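Putative acetamidase/formamidase (Yersinia enterocolitica subsp. palearctica serotype O:3, PDB 5UBU) probably hydrolyses carbon-nitrogen bonds other than peptide bonds in linear amides. Local coordinates at residues Glu259-Leu273 / Asp316-Leu330. Numbering follows the deposited sequence.
Sequences ENAETIMSIGSARPL and DPKYTVGAMLNKELL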
ATOM      1  N   GLU B 259     -13.597  24.080  -5.228  1.00 46.86           N
ATOM      2  CA  GLU B 259     -13.820  25.200  -4.356  1.00 47.49           C
ATOM      3  C   GLU B 259     -15.300  25.296  -4.050  1.00 48.47           C
ATOM      4  O   GLU B 259     -16.127  24.987  -4.898  1.00 49.29           O
ATOM      5  CB  GLU B 259     -13.371  26.444  -5.119  1.00 48.25           C
ATOM      6  CG  GLU B 259     -13.551  27.774  -4.418  1.00 50.17           C
ATOM      7  CD  GLU B 259     -13.142  28.975  -5.274  1.00 51.47           C
ATOM      8  OE1 GLU B 259     -12.939  28.839  -6.500  1.00 50.25           O
ATOM      9  OE2 GLU B 259     -13.040  30.076  -4.702  1.00 53.22           O
ATOM     10  N   ASN B 260     -15.631  25.692  -2.829  1.00 48.93           N
ATOM     11  CA  ASN B 260     -17.028  25.903  -2.436  1.00 50.46           C
ATOM     12  C   ASN B 260     -17.086  27.078  -1.460  1.00 52.05           C
ATOM     13  O   ASN B 260     -16.076  27.732  -1.217  1.00 51.15           O
ATOM     14  CB  ASN B 260     -17.706  24.624  -1.901  1.00 49.57           C
ATOM     15  CG  ASN B 260     -17.035  24.053  -0.686  1.00 48.50           C
ATOM     16  OD1 ASN B 260     -16.306  24.741   0.026  1.00 49.41           O
ATOM     17  ND2 ASN B 260     -17.294  22.771  -0.428  1.00 47.26           N
ATOM     18  N   ALA B 261     -18.257  27.349  -0.905  1.00 54.41           N
ATOM     19  CA  ALA B 261     -18.409  28.481   0.000  1.00 57.06           C
ATOM     20  C   ALA B 261     -17.385  28.547   1.123  1.00 56.71           C
ATOM     21  O   ALA B 261     -16.875  29.630   1.416  1.00 58.18           O
ATOM     22  CB  ALA B 261     -19.825  28.521   0.577  1.00 58.86           C
ATOM     23  N   GLU B 262     -17.041  27.398   1.707  1.00 55.22           N
ATOM     24  CA  GLU B 262     -16.127  27.388   2.851  1.00 55.27           C
ATOM     25  C   GLU B 262     -14.685  26.915   2.641  1.00 52.21           C
ATOM     26  O   GLU B 262     -13.825  27.286   3.434  1.00 52.69           O
ATOM     27  CB  GLU B 262     -16.769  26.611   4.015  1.00 56.82           C
ATOM     28  CG  GLU B 262     -18.090  27.234   4.490  1.00 60.27           C
ATOM     29  CD  GLU B 262     -18.588  26.741   5.845  1.00 62.02           C
ATOM     30  OE1 GLU B 262     -17.990  25.837   6.493  1.00 60.56           O
ATOM     31  OE2 GLU B 262     -19.618  27.298   6.281  1.00 65.49           O
ATOM     32  N   THR B 263     -14.398  26.139   1.600  1.00 49.64           N
ATOM     33  CA  THR B 263     -13.024  25.626   1.408  1.00 47.47           C
ATOM     34  C   THR B 263     -12.514  25.537  -0.027  1.00 46.11           C
ATOM     35  O   THR B 263     -13.249  25.744  -0.986  1.00 45.96           O
ATOM     36  CB  THR B 263     -12.920  24.153   1.919  1.00 45.80           C
ATOM     37  OG1 THR B 263     -13.628  23.277   1.031  1.00 44.26           O
ATOM     38  CG2 THR B 263     -13.475  24.002   3.326  1.00 46.89           C
ATOM     39  N   ILE B 264     -11.222  25.231  -0.123  1.00 44.79           N
ATOM     40  CA  ILE B 264     -10.550  24.950  -1.385  1.00 43.91           C
ATOM     41  C   ILE B 264     -10.036  23.521  -1.145  1.00 42.54           C
ATOM     42  O   ILE B 264      -9.795  23.140   0.004  1.00 41.15           O
ATOM     43  CB  ILE B 264      -9.402  25.929  -1.740  1.00 43.83           C
ATOM     44  CG1 ILE B 264      -8.217  25.802  -0.782  1.00 43.09           C
ATOM     45  CG2 ILE B 264      -9.924  27.355  -1.784  1.00 46.08           C
ATOM     46  CD1 ILE B 264      -7.034  26.639  -1.187  1.00 43.55           C
HETATM   47  N   MSE B 265      -9.874  22.738  -2.211  1.00 42.31           N
HETATM   48  CA  MSE B 265      -9.427  21.362  -2.070  1.00 41.92           C
HETATM   49  C   MSE B 265      -8.660  20.861  -3.249  1.00 39.91           C
HETATM   50  O   MSE B 265      -8.987  21.184  -4.380  1.00 41.07           O
HETATM   51  CB  MSE B 265     -10.703  20.521  -1.904  1.00 44.58           C
HETATM   52  CG  MSE B 265     -10.482  19.000  -1.785  1.00 46.13           C
HETATM   53 SE   MSE B 265     -12.144  17.987  -2.192  1.00 50.27          SE
HETATM   54  CE  MSE B 265     -12.997  18.290  -0.457  1.00 50.45           C
ATOM     55  N   SER B 266      -7.613  20.084  -2.984  1.00 37.57           N
ATOM     56  CA  SER B 266      -6.811  19.453  -4.031  1.00 36.20           C
ATOM     57  C   SER B 266      -7.220  17.986  -4.015  1.00 35.23           C
ATOM     58  O   SER B 266      -7.228  17.352  -2.956  1.00 34.38           O
ATOM     59  CB  SER B 266      -5.322  19.601  -3.771  1.00 35.55           C
ATOM     60  OG  SER B 266      -4.907  20.944  -3.923  1.00 36.44           O
ATOM     61  N   ILE B 267      -7.550  17.450  -5.186  1.00 35.06           N
ATOM     62  CA  ILE B 267      -8.020  16.071  -5.306  1.00 34.98           C
ATOM     63  C   ILE B 267      -7.002  15.157  -5.971  1.00 34.05           C
ATOM     64  O   ILE B 267      -6.755  15.268  -7.158  1.00 34.64           O
ATOM     65  CB  ILE B 267      -9.337  16.035  -6.105  1.00 36.20           C
ATOM     66  CG1 ILE B 267     -10.374  16.953  -5.433  1.00 37.74           C
ATOM     67  CG2 ILE B 267      -9.862  14.606  -6.219  1.00 36.01           C
ATOM     68  CD1 ILE B 267     -11.659  17.136  -6.212  1.00 38.85           C
ATOM     69  N   GLY B 268      -6.433  14.245  -5.193  1.00 33.23           N
ATOM     70  CA  GLY B 268      -5.447  13.296  -5.701  1.00 33.11           C
ATOM     71  C   GLY B 268      -6.040  11.909  -5.821  1.00 33.37           C
ATOM     72  O   GLY B 268      -6.905  11.538  -5.029  1.00 34.40           O
ATOM     73  N   SER B 269      -5.575  11.136  -6.800  1.00 32.98           N
ATOM     74  CA  SER B 269      -6.074   9.777  -7.002  1.00 33.04           C
ATOM     75  C   SER B 269      -4.946   8.805  -7.270  1.00 32.66           C
ATOM     76  O   SER B 269      -4.119   9.050  -8.135  1.00 32.87           O
ATOM     77  CB  SER B 269      -7.078   9.734  -8.157  1.00 33.98           C
ATOM     78  OG  SER B 269      -8.213  10.516  -7.871  1.00 34.53           O
ATOM     79  N   ALA B 270      -4.935   7.691  -6.537  1.00 32.65           N
ATOM     80  CA  ALA B 270      -3.903   6.657  -6.680  1.00 32.80           C
ATOM     81  C   ALA B 270      -4.110   5.482  -5.718  1.00 33.20           C
ATOM     82  O   ALA B 270      -5.101   5.416  -4.995  1.00 32.46           O
ATOM     83  CB  ALA B 270      -2.523   7.274  -6.430  1.00 32.13           C
ATOM     84  N   ARG B 271      -3.172   4.541  -5.780  1.00 34.08           N
ATOM     85  CA  ARG B 271      -3.091   3.402  -4.872  1.00 34.86           C
ATOM     86  C   ARG B 271      -1.602   3.270  -4.560  1.00 34.48           C
ATOM     87  O   ARG B 271      -0.784   3.426  -5.472  1.00 34.96           O
ATOM     88  CB  ARG B 271      -3.589   2.090  -5.465  1.00 37.11           C
ATOM     89  CG  ARG B 271      -5.074   2.013  -5.736  1.00 38.56           C
ATOM     90  CD  ARG B 271      -5.484   0.558  -5.930  1.00 41.24           C
ATOM     91  NE  ARG B 271      -6.926   0.406  -6.132  1.00 43.16           N
ATOM     92  CZ  ARG B 271      -7.593  -0.750  -6.070  1.00 45.60           C
ATOM     93  NH1 ARG B 271      -6.965  -1.887  -5.778  1.00 46.99           N
ATOM     94  NH2 ARG B 271      -8.913  -0.766  -6.270  1.00 46.94           N
ATOM     95  N   PRO B 272      -1.219   2.982  -3.312  1.00 33.91           N
ATOM     96  CA  PRO B 272      -2.134   2.772  -2.190  1.00 33.73           C
ATOM     97  C   PRO B 272      -2.773   4.081  -1.720  1.00 32.61           C
ATOM     98  O   PRO B 272      -2.454   5.151  -2.253  1.00 32.30           O
ATOM     99  CB  PRO B 272      -1.240   2.143  -1.136  1.00 34.15           C
ATOM    100  CG  PRO B 272       0.108   2.716  -1.414  1.00 34.03           C
ATOM    101  CD  PRO B 272       0.194   2.872  -2.903  1.00 33.87           C
ATOM    102  N   LEU B 273      -3.670   3.999  -0.740  1.00 32.61           N
ATOM    103  CA  LEU B 273      -4.380   5.201  -0.285  1.00 32.13           C
ATOM    104  C   LEU B 273      -3.464   6.306   0.264  1.00 31.50           C
ATOM    105  O   LEU B 273      -3.823   7.474   0.159  1.00 30.87           O
ATOM    106  CB  LEU B 273      -5.505   4.841   0.708  1.00 32.56           C
ATOM    107  CG  LEU B 273      -6.490   5.951   1.103  1.00 32.20           C
ATOM    108  CD1 LEU B 273      -7.274   6.414  -0.117  1.00 32.20           C
ATOM    109  CD2 LEU B 273      -7.450   5.482   2.185  1.00 32.99           C
ATOM    110  N   ASP B 316     -12.714   2.135  -6.380  1.00 48.83           N
ATOM    111  CA  ASP B 316     -12.401   2.207  -7.806  1.00 50.08           C
ATOM    112  C   ASP B 316     -10.934   1.827  -8.092  1.00 48.54           C
ATOM    113  O   ASP B 316     -10.133   1.759  -7.159  1.00 48.41           O
ATOM    114  CB  ASP B 316     -12.743   3.626  -8.285  1.00 51.08           C
ATOM    115  CG  ASP B 316     -14.228   3.980  -8.064  1.00 53.27           C
ATOM    116  OD1 ASP B 316     -15.111   3.120  -8.331  1.00 54.75           O
ATOM    117  OD2 ASP B 316     -14.514   5.126  -7.655  1.00 54.26           O
ATOM    118  N   PRO B 317     -10.577   1.562  -9.374  1.00 47.83           N
ATOM    119  CA  PRO B 317      -9.194   1.189  -9.746  1.00 46.59           C
ATOM    120  C   PRO B 317      -8.115   2.041  -9.064  1.00 43.53           C
ATOM    121  O   PRO B 317      -7.001   1.571  -8.845  1.00 42.84           O
ATOM    122  CB  PRO B 317      -9.188   1.371 -11.257  1.00 47.60           C
ATOM    123  CG  PRO B 317     -10.579   1.004 -11.646  1.00 49.47           C
ATOM    124  CD  PRO B 317     -11.462   1.540 -10.553  1.00 49.12           C
ATOM    125  N   LYS B 318      -8.464   3.287  -8.770  1.00 40.89           N
ATOM    126  CA  LYS B 318      -7.620   4.206  -8.035  1.00 38.76           C
ATOM    127  C   LYS B 318      -8.496   4.879  -6.997  1.00 37.81           C
ATOM    128  O   LYS B 318      -9.638   5.274  -7.286  1.00 38.31           O
ATOM    129  CB  LYS B 318      -6.990   5.260  -8.933  1.00 38.74           C
ATOM    130  CG  LYS B 318      -5.920   4.720  -9.844  1.00 39.27           C
ATOM    131  CD  LYS B 318      -5.243   5.821 -10.617  1.00 39.29           C
ATOM    132  CE  LYS B 318      -4.106   5.240 -11.435  1.00 41.17           C
ATOM    133  NZ  LYS B 318      -3.364   6.282 -12.194  1.00 41.48           N
ATOM    134  N   TYR B 319      -7.972   5.005  -5.786  1.00 36.85           N
ATOM    135  CA  TYR B 319      -8.712   5.643  -4.716  1.00 36.33           C
ATOM    136  C   TYR B 319      -8.559   7.143  -4.869  1.00 34.88           C
ATOM    137  O   TYR B 319      -7.611   7.602  -5.479  1.00 34.68           O
ATOM    138  CB  TYR B 319      -8.214   5.184  -3.350  1.00 36.76           C
ATOM    139  CG  TYR B 319      -8.073   3.682  -3.213  1.00 37.63           C
ATOM    140  CD1 TYR B 319      -9.083   2.825  -3.643  1.00 38.74           C
ATOM    141  CD2 TYR B 319      -6.966   3.125  -2.588  1.00 37.09           C
ATOM    142  CE1 TYR B 319      -8.971   1.461  -3.500  1.00 39.68           C
ATOM    143  CE2 TYR B 319      -6.848   1.757  -2.445  1.00 38.23           C
ATOM    144  CZ  TYR B 319      -7.855   0.930  -2.897  1.00 39.33           C
ATOM    145  OH  TYR B 319      -7.745  -0.426  -2.750  1.00 40.66           O
ATOM    146  N   THR B 320      -9.492   7.900  -4.313  1.00 34.78           N
ATOM    147  CA  THR B 320      -9.468   9.349  -4.416  1.00 34.67           C
ATOM    148  C   THR B 320      -9.615  10.005  -3.048  1.00 34.53           C
ATOM    149  O   THR B 320     -10.475   9.633  -2.265  1.00 34.16           O
ATOM    150  CB  THR B 320     -10.578   9.835  -5.355  1.00 35.67           C
ATOM    151  OG1 THR B 320     -10.414   9.222  -6.641  1.00 35.53           O
ATOM    152  CG2 THR B 320     -10.541  11.354  -5.506  1.00 35.45           C
ATOM    153  N   VAL B 321      -8.763  10.997  -2.800  1.00 34.79           N
ATOM    154  CA  VAL B 321      -8.704  11.723  -1.539  1.00 35.14           C
ATOM    155  C   VAL B 321      -8.623  13.221  -1.801  1.00 35.36           C
ATOM    156  O   VAL B 321      -7.911  13.653  -2.706  1.00 35.61           O
ATOM    157  CB  VAL B 321      -7.436  11.312  -0.759  1.00 34.98           C
ATOM    158  CG1 VAL B 321      -7.305  12.113   0.536  1.00 35.74           C
ATOM    159  CG2 VAL B 321      -7.439   9.811  -0.472  1.00 35.26           C
ATOM    160  N   GLY B 322      -9.332  14.005  -0.998  1.00 35.80           N
ATOM    161  CA  GLY B 322      -9.322  15.459  -1.120  1.00 36.22           C
ATOM    162  C   GLY B 322      -8.673  16.092   0.103  1.00 36.28           C
ATOM    163  O   GLY B 322      -9.049  15.773   1.224  1.00 37.42           O
ATOM    164  N   ALA B 323      -7.687  16.965  -0.104  1.00 35.93           N
ATOM    165  CA  ALA B 323      -7.015  17.676   0.991  1.00 35.78           C
ATOM    166  C   ALA B 323      -7.563  19.099   0.997  1.00 37.48           C
ATOM    167  O   ALA B 323      -7.422  19.817   0.020  1.00 36.95           O
ATOM    168  CB  ALA B 323      -5.511  17.680   0.788  1.00 35.28           C
HETATM  169  N   MSE B 324      -8.174  19.506   2.103  1.00 39.84           N
HETATM  170  CA  MSE B 324      -8.796  20.819   2.212  1.00 42.71           C
HETATM  171  C   MSE B 324      -8.191  21.798   3.156  1.00 42.56           C
HETATM  172  O   MSE B 324      -7.426  21.438   4.036  1.00 42.39           O
HETATM  173  CB  MSE B 324     -10.154  20.599   2.863  1.00 47.78           C
HETATM  174  CG  MSE B 324     -11.268  20.296   1.886  1.00 51.82           C
HETATM  175 SE   MSE B 324     -12.557  19.168   2.854  1.00 59.93          SE
HETATM  176  CE  MSE B 324     -13.576  20.509   3.882  1.00 60.17           C
ATOM    177  N   LEU B 325      -8.565  23.061   2.973  1.00 42.92           N
ATOM    178  CA  LEU B 325      -8.161  24.150   3.846  1.00 43.45           C
ATOM    179  C   LEU B 325      -9.323  25.145   3.843  1.00 44.29           C
ATOM    180  O   LEU B 325      -9.849  25.494   2.789  1.00 44.49           O
ATOM    181  CB  LEU B 325      -6.874  24.825   3.386  1.00 43.80           C
ATOM    182  CG  LEU B 325      -6.384  25.942   4.327  1.00 45.50           C
ATOM    183  CD1 LEU B 325      -6.037  25.377   5.697  1.00 45.15           C
ATOM    184  CD2 LEU B 325      -5.193  26.674   3.737  1.00 45.89           C
ATOM    185  N   ASN B 326      -9.728  25.577   5.029  1.00 44.95           N
ATOM    186  CA  ASN B 326     -10.829  26.516   5.178  1.00 46.47           C
ATOM    187  C   ASN B 326     -10.413  27.884   4.635  1.00 47.01           C
ATOM    188  O   ASN B 326      -9.329  28.368   4.938  1.00 46.94           O
ATOM    189  CB  ASN B 326     -11.250  26.577   6.656  1.00 47.99           C
ATOM    190  CG  ASN B 326     -12.489  27.418   6.887  1.00 50.69           C
ATOM    191  OD1 ASN B 326     -12.548  28.608   6.539  1.00 53.43           O
ATOM    192  ND2 ASN B 326     -13.473  26.815   7.524  1.00 51.04           N
ATOM    193  N   LYS B 327     -11.277  28.488   3.827  1.00 47.81           N
ATOM    194  CA  LYS B 327     -11.001  29.805   3.217  1.00 49.66           C
ATOM    195  C   LYS B 327     -10.633  30.914   4.195  1.00 52.21           C
ATOM    196  O   LYS B 327      -9.961  31.866   3.805  1.00 53.28           O
ATOM    197  CB  LYS B 327     -12.152  30.258   2.312  1.00 50.22           C
ATOM    198  CG  LYS B 327     -12.254  29.455   1.030  1.00 48.21           C
ATOM    199  CD  LYS B 327     -13.367  29.968   0.154  1.00 49.21           C
ATOM    200  CE  LYS B 327     -13.348  29.313  -1.213  1.00 47.69           C
ATOM    201  NZ  LYS B 327     -14.464  29.820  -2.060  1.00 49.25           N
ATOM    202  N   GLU B 328     -11.062  30.802   5.450  1.00 53.76           N
ATOM    203  CA  GLU B 328     -10.694  31.804   6.452  1.00 56.39           C
ATOM    204  C   GLU B 328      -9.176  31.865   6.645  1.00 55.21           C
ATOM    205  O   GLU B 328      -8.626  32.937   6.891  1.00 57.39           O
ATOM    206  CB  GLU B 328     -11.387  31.535   7.789  1.00 58.55           C
ATOM    207  CG  GLU B 328     -12.868  31.880   7.787  1.00 61.69           C
ATOM    208  CD  GLU B 328     -13.536  31.672   9.145  1.00 64.11           C
ATOM    209  OE1 GLU B 328     -14.414  32.500   9.497  1.00 67.08           O
ATOM    210  OE2 GLU B 328     -13.175  30.703   9.869  1.00 63.38           O
ATOM    211  N   LEU B 329      -8.507  30.723   6.499  1.00 52.31           N
ATOM    212  CA  LEU B 329      -7.053  30.644   6.661  1.00 51.37           C
ATOM    213  C   LEU B 329      -6.264  31.128   5.430  1.00 51.17           C
ATOM    214  O   LEU B 329      -5.032  31.154   5.466  1.00 50.99           O
ATOM    215  CB  LEU B 329      -6.638  29.222   7.068  1.00 48.92           C
ATOM    216  CG  LEU B 329      -7.256  28.728   8.390  1.00 49.24           C
ATOM    217  CD1 LEU B 329      -6.987  27.260   8.631  1.00 47.30           C
ATOM    218  CD2 LEU B 329      -6.772  29.556   9.572  1.00 51.36           C
ATOM    219  N   LEU B 330      -6.971  31.529   4.367  1.00 51.45           N
ATOM    220  CA  LEU B 330      -6.340  32.057   3.151  1.00 51.95           C
ATOM    221  C   LEU B 330      -6.146  33.579   3.251  1.00 55.57           C
ATOM    222  O   LEU B 330      -5.406  34.162   2.458  1.00 56.61           O
ATOM    223  CB  LEU B 330      -7.173  31.734   1.908  1.00 51.01           C
ATOM    224  CG  LEU B 330      -7.425  30.267   1.572  1.00 48.60           C
ATOM    225  CD1 LEU B 330      -8.338  30.139   0.370  1.00 48.45           C
ATOM    226  CD2 LEU B 330      -6.122  29.549   1.314  1.00 47.01           C
TER
HETATM  227  O   HOH W   1      -2.345   8.376 -10.005  1.00 32.49           O
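Arg271 turns CG away from its own carbonyl carbon (chi1 -68°) and stays extended to NE, which lays its guanidinium over the hydroxyl end of the Tyr319 ring, with Tyr319 OH over the guanidinium centre. The contact joins two neighbouring antiparallel strands, 263-270 and 319-326, in the large mixed sheet of this acetamidase/formamidase-family chain. The guanidinium and ring planes are 18° apart, and Arg271 NE sits 3.3 Å above the plane of the Tyr319 ring, offset toward the rim. Arg271 CG adds a CH-pi contact over the same ring. The edge of the guanidinium is used as well: Arg271 NH2 donates to Asp316 O at 2.9 Å; the oxygen is near the guanidinium plane, but the nitrogen is above the plane of the carbonyl. Arg271 also packs on Arg271 of a third subunit, so this end of the strand pair lies at a subunit interface.

Paired backbone N-H and C=O groups join the strands from Ile264 and Leu325 to Ala270 and Tyr319. One face carries Met265, Ile267, Ser269, Thr320 and Met324. There the selenomethionine methyl Met265 CE lies 3.5 Å from Met324 SE, and Met265 CG packs by Gly322 CA. Further along, Ser269 OG and Thr320 OG1 share a hydrogen bond of 2.8 Å. The other face packs on helix 273-291, where Ser266 OG bonds to Asp283. Leu273 CD1 touches both Val321 CG2 and Tyr319 CB on this side.

At the far end Ile264 and Leu330 meet tip to tip, with Ile264 CG2 3.9 Å from Leu330 CD1. Lys327 extends beyond CG across the turn at 260-263. Lys327 NZ donates to Asn260 O at 2.8 Å. The same nitrogen forms a salt bridge with Glu259, whose OE1 is held by Tyr206; Lys327 NZ meets Glu259 OE2 on the anti side at 3.0 Å, 16° out of the carboxylate plane.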